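Side-chain contacts in glycoside hydrolase family 88 protein (Bacteroides vulgatus, PDB 4Q88), which is of unknown function but probably acts as a carbohydrate-cleaving hydrolase: residues A[16-19]-A[20-24]; A[172-175]-A[176-179]; A[303-306]-A[307-311]. All blocks are in the same frame, centred on the assembly; numbering follows the deposited sequence. Where two conformers were deposited one is given.

Contact 1: A[16-19]-A[20-24]; sequences LLEI and IHRVN
R22 reaches back one turn along helix 13-30 and grips E18 side-on with two nitrogens. NH2 of R22 donates to OE1 of E18 over 2.9 Å. This bond is nearly straight, lies in the guanidinium plane and uses the syn lone pair of OE1. NE of R22 donates to OE2 of E18 over 3.0 Å. The two flat groups are nearly coplanar (22° apart). CG of E18 is anti to its backbone N (chi1 -175°), and a bend at chi2 (-82°) carries the carboxylate forward toward R22. With an alanine in place of the arginine, the E18 carboxylate is likely to lose its charged mate and be set free to turn.

Next to this pair, I19 CG1 comes within 3.8 Å of R22 NH2. Its other branch, CG2, packs on CG2 of V23 at 4.3 Å. I20 lays CG1 against the carbonyl O of L16, 3.4 Å away, and its CD1 meets CD2 of L17. Beyond the helix, I20 packs on V51 and L54 of helix 39-55, while I19 touches L312. The arrangement is that of an amphipathic helix, its i to i+4 salt bridge beside an aliphatic face, consistent with the six-hairpin fold of this family.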
ATOM      1  N   LEU A  16      13.258  -1.825  18.091  1.00 29.05           N
ATOM      2  CA  LEU A  16      12.245  -1.648  17.005  1.00 27.94           C
ATOM      3  C   LEU A  16      10.842  -1.864  17.530  1.00 26.94           C
ATOM      4  O   LEU A  16       9.922  -1.167  17.134  1.00 24.62           O
ATOM      5  CB  LEU A  16      12.493  -2.586  15.839  1.00 30.49           C
ATOM      6  CG  LEU A  16      13.844  -2.341  15.193  1.00 36.82           C
ATOM      7  CD1 LEU A  16      14.040  -3.369  14.104  1.00 39.48           C
ATOM      8  CD2 LEU A  16      13.961  -0.921  14.663  1.00 38.23           C
ATOM      9  N   LEU A  17      10.662  -2.841  18.438  1.00 24.58           N
ATOM     10  CA  LEU A  17       9.354  -3.079  18.989  1.00 26.18           C
ATOM     11  C   LEU A  17       8.888  -1.896  19.814  1.00 25.82           C
ATOM     12  O   LEU A  17       7.700  -1.551  19.789  1.00 25.82           O
ATOM     13  CB  LEU A  17       9.322  -4.391  19.815  1.00 27.32           C
ATOM     14  CG  LEU A  17       9.402  -5.606  18.906  1.00 29.77           C
ATOM     15  CD1 LEU A  17       9.755  -6.859  19.716  1.00 32.37           C
ATOM     16  CD2 LEU A  17       8.121  -5.840  18.111  1.00 30.02           C
ATOM     17  N   GLU A  18       9.797  -1.267  20.565  1.00 26.74           N
ATOM     18  CA  GLU A  18       9.437  -0.051  21.296  1.00 27.90           C
ATOM     19  C   GLU A  18       8.852   1.026  20.351  1.00 25.97           C
ATOM     20  O   GLU A  18       7.863   1.695  20.676  1.00 25.40           O
ATOM     21  CB  GLU A  18      10.655   0.524  22.044  1.00 30.34           C
ATOM     22  CG  GLU A  18      10.299   1.715  22.908  1.00 31.11           C
ATOM     23  CD  GLU A  18      10.232   3.030  22.126  1.00 32.43           C
ATOM     24  OE1 GLU A  18      11.043   3.239  21.194  1.00 32.55           O
ATOM     25  OE2 GLU A  18       9.378   3.883  22.463  1.00 33.41           O
ATOM     26  N   ILE A  19       9.501   1.197  19.212  1.00 26.48           N
ATOM     27  CA  ILE A  19       9.035   2.147  18.171  1.00 27.36           C
ATOM     28  C   ILE A  19       7.654   1.765  17.662  1.00 25.67           C
ATOM     29  O   ILE A  19       6.744   2.600  17.636  1.00 24.47           O
ATOM     30  CB  ILE A  19      10.027   2.228  17.005  1.00 27.72           C
ATOM     31  CG1 ILE A  19      11.305   2.951  17.486  1.00 29.16           C
ATOM     32  CG2 ILE A  19       9.391   2.963  15.824  1.00 28.50           C
ATOM     33  CD1 ILE A  19      12.481   2.874  16.538  1.00 31.30           C
ATOM     34  N   ILE A  20       7.496   0.481  17.310  1.00 25.23           N
ATOM     35  CA  ILE A  20       6.233  -0.012  16.789  1.00 24.91           C
ATOM     36  C   ILE A  20       5.119   0.245  17.786  1.00 25.15           C
ATOM     37  O   ILE A  20       4.064   0.797  17.453  1.00 23.33           O
ATOM     38  CB  ILE A  20       6.364  -1.496  16.405  1.00 25.36           C
ATOM     39  CG1 ILE A  20       7.236  -1.610  15.148  1.00 24.40           C
ATOM     40  CG2 ILE A  20       5.016  -2.113  16.127  1.00 24.29           C
ATOM     41  CD1 ILE A  20       7.606  -3.032  14.796  1.00 24.51           C
ATOM     42  N   HIS A  21       5.353  -0.122  19.034  1.00 24.60           N
ATOM     43  CA  HIS A  21       4.315   0.075  20.021  1.00 25.18           C
ATOM     44  C   HIS A  21       4.063   1.564  20.325  1.00 26.17           C
ATOM     45  O   HIS A  21       2.922   1.945  20.513  1.00 26.41           O
ATOM     46  CB  HIS A  21       4.641  -0.708  21.291  1.00 27.25           C
ATOM     47  CG  HIS A  21       4.560  -2.178  21.120  1.00 27.09           C
ATOM     48  ND1 HIS A  21       3.394  -2.818  20.775  1.00 29.03           N
ATOM     49  CD2 HIS A  21       5.487  -3.149  21.274  1.00 28.42           C
ATOM     50  CE1 HIS A  21       3.599  -4.122  20.746  1.00 28.08           C
ATOM     51  NE2 HIS A  21       4.868  -4.346  21.003  1.00 28.73           N
ATOM     52  N   ARG A  22       5.115   2.391  20.363  1.00 26.46           N
ATOM     53  CA  ARG A  22       4.963   3.839  20.573  1.00 27.49           C
ATOM     54  C   ARG A  22       4.034   4.446  19.523  1.00 26.40           C
ATOM     55  O   ARG A  22       3.041   5.125  19.829  1.00 25.75           O
ATOM     56  CB  ARG A  22       6.321   4.531  20.523  1.00 30.06           C
ATOM     57  CG  ARG A  22       6.232   5.981  20.924  1.00 30.78           C
ATOM     58  CD  ARG A  22       7.452   6.816  20.612  1.00 34.30           C
ATOM     59  NE  ARG A  22       8.733   6.114  20.577  1.00 32.90           N
ATOM     60  CZ  ARG A  22       9.791   6.561  19.907  1.00 32.65           C
ATOM     61  NH1 ARG A  22       9.736   7.701  19.214  1.00 33.39           N
ATOM     62  NH2 ARG A  22      10.903   5.854  19.880  1.00 33.63           N
ATOM     63  N   VAL A  23       4.332   4.146  18.258  1.00 25.46           N
ATOM     64  CA  VAL A  23       3.534   4.663  17.122  1.00 25.00           C
ATOM     65  C   VAL A  23       2.109   4.150  17.128  1.00 24.19           C
ATOM     66  O   VAL A  23       1.165   4.930  16.972  1.00 24.72           O
ATOM     67  CB  VAL A  23       4.218   4.324  15.775  1.00 23.67           C
ATOM     68  CG1 VAL A  23       3.338   4.656  14.573  1.00 23.46           C
ATOM     69  CG2 VAL A  23       5.564   5.009  15.687  1.00 23.59           C
ATOM     70  N   ASN A  24       1.946   2.848  17.355  1.00 23.24           N
ATOM     71  CA  ASN A  24       0.628   2.263  17.254  1.00 23.43           C
ATOM     72  C   ASN A  24      -0.234   2.649  18.446  1.00 24.89           C
ATOM     73  O   ASN A  24      -1.427   2.899  18.277  1.00 24.24           O
ATOM     74  CB  ASN A  24       0.667   0.743  17.067  1.00 22.72           C
ATOM     75  CG  ASN A  24      -0.456   0.248  16.160  1.00 21.77           C
ATOM     76  OD1 ASN A  24      -0.970   1.004  15.307  1.00 20.97           O
ATOM     77  ND2 ASN A  24      -0.873  -0.999  16.352  1.00 21.79           N
TER

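Contact 2: A[172-175]-A[176-179]; sequences LTVT and DSIM
D176 folds back against L172, one turn earlier in helix 163-179. Its backbone N donates to the carbonyl O of L172, and its side chain stays over the same turn. CB lies 3.5 Å from the carbonyl O of T173. CG is anti to the carbonyl carbon of D176 (chi1 -75°), which turns the carboxylate toward L172. CG of D176 is therefore 3.5 Å from the carbonyl O of L172. At the tip, OD1 touches the methyl CD1 of L172, also at 3.5 Å. OD1 is hydrogen-bonded to the hydroxyl of Y187, and OD2 forms a salt bridge with R239. These two partners hold both oxygens and would fix the rotation of the carboxylate.

The contact forms the C-terminal end of helix 163-179, which runs straight into the small hairpin of strands 180-181 and 186-187. L172 and M179 both pack on Y187 of that hairpin, and the backbone of M179 bonds to Y188.

The carbonyl O of V174 has two donors. OG of S177 bonds to it over 2.7 Å, in the carbonyl plane and on a lone pair. A chi1 of 78° places this hydroxyl between the backbone N and the carbonyl carbon of S177. The second donor is the N of I178, at 3.2 Å. Beside them, CG1 of V174 meets CD1 of I178 at 4.2 Å.

M179 is a selenomethionine. Its terminal CE lies 3.8 Å from CG2 of T175. The hydroxyl of T175 is hydrogen-bonded to the carbonyl oxygens of W139 and Y171, and its methyl group is the part that faces M179.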
ATOM      1  N   LEU A 172      -4.572  -6.032 -13.808  1.00 18.60           N
ATOM      2  CA  LEU A 172      -3.219  -5.450 -13.733  1.00 18.53           C
ATOM      3  C   LEU A 172      -2.693  -5.205 -15.137  1.00 19.82           C
ATOM      4  O   LEU A 172      -2.098  -4.155 -15.402  1.00 18.96           O
ATOM      5  CB  LEU A 172      -2.282  -6.349 -12.968  1.00 19.53           C
ATOM      6  CG  LEU A 172      -0.790  -6.044 -13.136  1.00 19.23           C
ATOM      7  CD1 LEU A 172      -0.501  -4.705 -12.504  1.00 18.40           C
ATOM      8  CD2 LEU A 172       0.025  -7.172 -12.495  1.00 20.21           C
ATOM      9  N   THR A 173      -3.040  -6.080 -16.070  1.00 18.15           N
ATOM     10  CA  THR A 173      -2.613  -5.896 -17.469  1.00 20.30           C
ATOM     11  C   THR A 173      -3.144  -4.597 -18.020  1.00 18.57           C
ATOM     12  O   THR A 173      -2.431  -3.893 -18.747  1.00 19.47           O
ATOM     13  CB  THR A 173      -3.048  -7.095 -18.354  1.00 22.64           C
ATOM     14  OG1 THR A 173      -2.367  -8.240 -17.881  1.00 24.26           O
ATOM     15  CG2 THR A 173      -2.645  -6.899 -19.758  1.00 24.64           C
ATOM     16  N   VAL A 174      -4.375  -4.235 -17.681  1.00 18.08           N
ATOM     17  CA  VAL A 174      -4.947  -2.980 -18.128  1.00 18.95           C
ATOM     18  C   VAL A 174      -4.266  -1.772 -17.452  1.00 19.18           C
ATOM     19  O   VAL A 174      -3.982  -0.756 -18.087  1.00 19.83           O
ATOM     20  CB  VAL A 174      -6.478  -2.970 -17.960  1.00 20.78           C
ATOM     21  CG1 VAL A 174      -7.059  -1.614 -18.335  1.00 21.38           C
ATOM     22  CG2 VAL A 174      -7.109  -4.000 -18.902  1.00 21.97           C
ATOM     23  N   THR A 175      -4.011  -1.867 -16.162  1.00 17.66           N
ATOM     24  CA  THR A 175      -3.257  -0.832 -15.448  1.00 17.20           C
ATOM     25  C   THR A 175      -1.932  -0.579 -16.155  1.00 17.73           C
ATOM     26  O   THR A 175      -1.576   0.592 -16.447  1.00 18.42           O
ATOM     27  CB  THR A 175      -3.005  -1.243 -13.989  1.00 16.97           C
ATOM     28  OG1 THR A 175      -4.277  -1.466 -13.328  1.00 19.12           O
ATOM     29  CG2 THR A 175      -2.146  -0.150 -13.268  1.00 17.42           C
ATOM     30  N   ASP A 176      -1.230  -1.654 -16.476  1.00 16.85           N
ATOM     31  CA  ASP A 176       0.071  -1.543 -17.154  1.00 17.53           C
ATOM     32  C   ASP A 176      -0.053  -0.825 -18.486  1.00 20.41           C
ATOM     33  O   ASP A 176       0.824  -0.000 -18.851  1.00 19.16           O
ATOM     34  CB  ASP A 176       0.681  -2.899 -17.412  1.00 19.96           C
ATOM     35  CG  ASP A 176       1.261  -3.550 -16.142  1.00 20.77           C
ATOM     36  OD1 ASP A 176       1.213  -2.942 -15.043  1.00 20.30           O
ATOM     37  OD2 ASP A 176       1.796  -4.684 -16.270  1.00 24.02           O
ATOM     38  N   SER A 177      -1.099  -1.168 -19.230  1.00 19.25           N
ATOM     39  CA  SER A 177      -1.309  -0.567 -20.569  1.00 21.58           C
ATOM     40  C   SER A 177      -1.462   0.932 -20.483  1.00 23.40           C
ATOM     41  O   SER A 177      -1.114   1.624 -21.425  1.00 24.28           O
ATOM     42  CB  SER A 177      -2.548  -1.171 -21.267  1.00 22.06           C
ATOM     43  OG  SER A 177      -3.798  -0.619 -20.766  1.00 24.51           O
ATOM     44  N   ILE A 178      -2.005   1.437 -19.387  1.00 22.23           N
ATOM     45  CA  ILE A 178      -2.216   2.870 -19.228  1.00 22.94           C
ATOM     46  C   ILE A 178      -0.971   3.586 -18.629  1.00 21.96           C
ATOM     47  O   ILE A 178      -0.642   4.726 -19.013  1.00 21.48           O
ATOM     48  CB  ILE A 178      -3.471   3.161 -18.336  1.00 24.71           C
ATOM     49  CG1 ILE A 178      -4.766   2.525 -18.873  1.00 28.15           C
ATOM     50  CG2 ILE A 178      -3.669   4.685 -18.216  1.00 26.19           C
ATOM     51  CD1 ILE A 178      -5.828   2.407 -17.774  1.00 28.63           C
HETATM   52  N   MSE A 179      -0.314   2.950 -17.664  1.00 18.17           N
HETATM   53  CA  MSE A 179       0.621   3.641 -16.717  1.00 17.30           C
HETATM   54  C   MSE A 179       2.040   3.102 -16.641  1.00 17.54           C
HETATM   55  O   MSE A 179       2.929   3.800 -16.113  1.00 18.60           O
HETATM   56  CB  MSE A 179       0.026   3.548 -15.314  1.00 16.92           C
HETATM   57  CG  MSE A 179      -1.067   4.538 -15.165  1.00 18.95           C
HETATM   58 SE   MSE A 179      -2.144   4.087 -13.579  0.70 21.64          SE
HETATM   59  CE  MSE A 179      -3.517   3.133 -14.556  1.00 20.10           C
TER

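Contact 3: A[303-306]-A[307-311]; sequences AWNY and LKTTA
The carbonyl O of Y306 takes two backbone N-H groups. T310 N reaches it over 2.8 Å, and A311 N over 3.2 Å. The second bond spans five residues, not four, and marks a wider pi-type turn at the end of helix 293-311.

The Y306 ring lies beside this turn. CG is anti to the backbone N of Y306 (chi1 161°), which sends the ring along the helix toward T310 and A311. The methyl CG2 of T310 meets CE1 of the ring at 3.6 Å, and the two side chains cross at about a right angle. CB of A311 is 4.1 Å from CE2 of Y306. CD2 of L307 lies 3.9 Å from CD2 of Y306. Outside the helix, the Y306 hydroxyl bonds to T272, and Y256 stacks edge-to-face with the ring.

Helix 293-311 packs against helices 272-287, 341-358 and 13-30, consistent with the six-hairpin helical fold. L307 faces F347 and A350 of helix 341-358.

W304 carries a CH-pi contact. CB of K308 stands over one face of the indole, 4.3 Å from the centroid of its five-membered ring and 27° off the normal. CD1 of L307 approaches CE3 of the same indole at 4.0 Å, the two side chains crossing at about a right angle. The extended K308 chain slants across the indole, its CD passing near NE1 of W304, and then leads away. Both polar ends then turn to the same acid: W304 NE1 is hydrogen-bonded to E11, and K308 NZ forms salt bridges with E11 and E15. The second glutamate adds to the negative charge round the lysine, which would probably favour its protonated form.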
ATOM      1  N   ALA A 303      17.271   4.146   3.983  1.00 19.18           N
ATOM      2  CA  ALA A 303      15.835   4.415   4.078  1.00 19.36           C
ATOM      3  C   ALA A 303      15.300   4.297   5.481  1.00 20.60           C
ATOM      4  O   ALA A 303      14.540   5.143   5.955  1.00 19.34           O
ATOM      5  CB  ALA A 303      15.070   3.479   3.145  1.00 19.17           C
ATOM      6  N   TRP A 304      15.646   3.198   6.124  1.00 21.76           N
ATOM      7  CA  TRP A 304      15.173   2.951   7.490  1.00 22.03           C
ATOM      8  C   TRP A 304      15.764   4.018   8.412  1.00 22.46           C
ATOM      9  O   TRP A 304      15.045   4.534   9.293  1.00 21.97           O
ATOM     10  CB  TRP A 304      15.465   1.491   7.964  1.00 22.63           C
ATOM     11  CG  TRP A 304      15.108   1.357   9.402  1.00 23.39           C
ATOM     12  CD1 TRP A 304      15.969   1.258  10.482  1.00 26.98           C
ATOM     13  CD2 TRP A 304      13.789   1.466   9.949  1.00 23.61           C
ATOM     14  NE1 TRP A 304      15.236   1.258  11.664  1.00 25.77           N
ATOM     15  CE2 TRP A 304      13.905   1.406  11.364  1.00 24.10           C
ATOM     16  CE3 TRP A 304      12.526   1.589   9.387  1.00 23.86           C
ATOM     17  CZ2 TRP A 304      12.794   1.487  12.200  1.00 26.18           C
ATOM     18  CZ3 TRP A 304      11.418   1.665  10.214  1.00 24.89           C
ATOM     19  CH2 TRP A 304      11.560   1.607  11.617  1.00 26.05           C
ATOM     20  N   ASN A 305      17.015   4.398   8.191  1.00 22.55           N
ATOM     21  CA  ASN A 305      17.619   5.442   9.023  1.00 27.55           C
ATOM     22  C   ASN A 305      16.864   6.771   8.886  1.00 25.57           C
ATOM     23  O   ASN A 305      16.574   7.448   9.883  1.00 24.13           O
ATOM     24  CB  ASN A 305      19.107   5.637   8.719  1.00 29.91           C
ATOM     25  CG  ASN A 305      19.706   6.728   9.583  1.00 36.33           C
ATOM     26  OD1 ASN A 305      19.781   6.590  10.801  1.00 37.50           O
ATOM     27  ND2 ASN A 305      20.039   7.851   8.975  1.00 39.89           N
ATOM     28  N   TYR A 306      16.456   7.096   7.658  1.00 23.06           N
ATOM     29  CA  TYR A 306      15.595   8.276   7.453  1.00 22.02           C
ATOM     30  C   TYR A 306      14.267   8.146   8.206  1.00 19.73           C
ATOM     31  O   TYR A 306      13.811   9.090   8.885  1.00 21.96           O
ATOM     32  CB  TYR A 306      15.303   8.516   5.953  1.00 20.96           C
ATOM     33  CG  TYR A 306      14.075   9.405   5.798  1.00 21.21           C
ATOM     34  CD1 TYR A 306      14.187  10.768   5.832  1.00 21.60           C
ATOM     35  CD2 TYR A 306      12.804   8.855   5.617  1.00 20.64           C
ATOM     36  CE1 TYR A 306      13.078  11.576   5.691  1.00 20.91           C
ATOM     37  CE2 TYR A 306      11.670   9.653   5.510  1.00 19.94           C
ATOM     38  CZ  TYR A 306      11.831  11.023   5.541  1.00 19.72           C
ATOM     39  OH  TYR A 306      10.740  11.825   5.465  1.00 19.83           O
ATOM     40  N   LEU A 307      13.620   6.987   8.080  1.00 20.69           N
ATOM     41  CA  LEU A 307      12.328   6.795   8.711  1.00 19.99           C
ATOM     42  C   LEU A 307      12.444   6.930  10.249  1.00 21.61           C
ATOM     43  O   LEU A 307      11.557   7.512  10.874  1.00 21.83           O
ATOM     44  CB  LEU A 307      11.741   5.434   8.385  1.00 20.15           C
ATOM     45  CG  LEU A 307      11.302   5.316   6.894  1.00 18.96           C
ATOM     46  CD1 LEU A 307      10.915   3.900   6.549  1.00 20.59           C
ATOM     47  CD2 LEU A 307      10.134   6.251   6.639  1.00 19.39           C
ATOM     48  N   LYS A 308      13.487   6.324  10.805  1.00 23.11           N
ATOM     49  CA  LYS A 308      13.652   6.210  12.281  1.00 25.97           C
ATOM     50  C   LYS A 308      14.097   7.545  12.865  1.00 27.39           C
ATOM     51  O   LYS A 308      13.709   7.891  13.981  1.00 26.82           O
ATOM     52  CB  LYS A 308      14.679   5.126  12.594  1.00 28.89           C
ATOM     53  CG  LYS A 308      15.156   5.005  14.024  1.00 39.28           C
ATOM     54  CD  LYS A 308      16.327   4.034  14.114  1.00 40.98           C
ATOM     55  CE  LYS A 308      16.446   3.466  15.522  1.00 46.45           C
ATOM     56  NZ  LYS A 308      17.649   2.578  15.648  1.00 45.03           N
ATOM     57  N   THR A 309      14.898   8.292  12.116  1.00 27.60           N
ATOM     58  CA  THR A 309      15.574   9.505  12.619  0.60 29.37           C
ATOM     59  C   THR A 309      14.838  10.788  12.278  1.00 29.07           C
ATOM     60  O   THR A 309      14.843  11.745  13.064  1.00 30.96           O
ATOM     61  CB  THR A 309      17.000   9.655  12.037  0.60 30.64           C
ATOM     62  OG1 THR A 309      17.749   8.467  12.272  0.60 32.36           O
ATOM     63  CG2 THR A 309      17.733  10.835  12.662  0.60 31.69           C
ATOM     64  N   THR A 310      14.231  10.832  11.093  1.00 27.14           N
ATOM     65  CA  THR A 310      13.590  12.043  10.606  1.00 26.16           C
ATOM     66  C   THR A 310      12.064  11.976  10.587  1.00 26.35           C
ATOM     67  O   THR A 310      11.393  12.897  11.047  1.00 25.76           O
ATOM     68  CB  THR A 310      14.154  12.418   9.226  1.00 29.44           C
ATOM     69  OG1 THR A 310      15.564  12.644   9.340  1.00 32.07           O
ATOM     70  CG2 THR A 310      13.491  13.641   8.658  1.00 28.44           C
ATOM     71  N   ALA A 311      11.478  10.907  10.027  1.00 23.37           N
ATOM     72  CA  ALA A 311      10.019  10.852   9.960  1.00 22.94           C
ATOM     73  C   ALA A 311       9.404  10.639  11.337  1.00 22.24           C
ATOM     74  O   ALA A 311       8.435  11.312  11.710  1.00 23.79           O
ATOM     75  CB  ALA A 311       9.586   9.755   9.003  1.00 22.61           C
TER

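How the contacts relate
All three contacts lie within single helices and are partly buried, each with a buried side and a more exposed one. Contacts 1 and 3 are neighbours, with centres about 14 Å apart. They touch twice: CD2 of L16 packs on CZ2 of W304 at 3.6 Å, and CD1 of I19 on CE of K308 at 4.1 Å. Helices 13-30 and 293-311 thus share a seam. Contact 2 stands on the opposite side of the chain's centre, its centre about 37 Å from that of contact 1. The chemistry differs. Contact 1 pairs its charges internally, contact 2 sends its acid to partners beyond the helix, and contact 3 is the most aromatic.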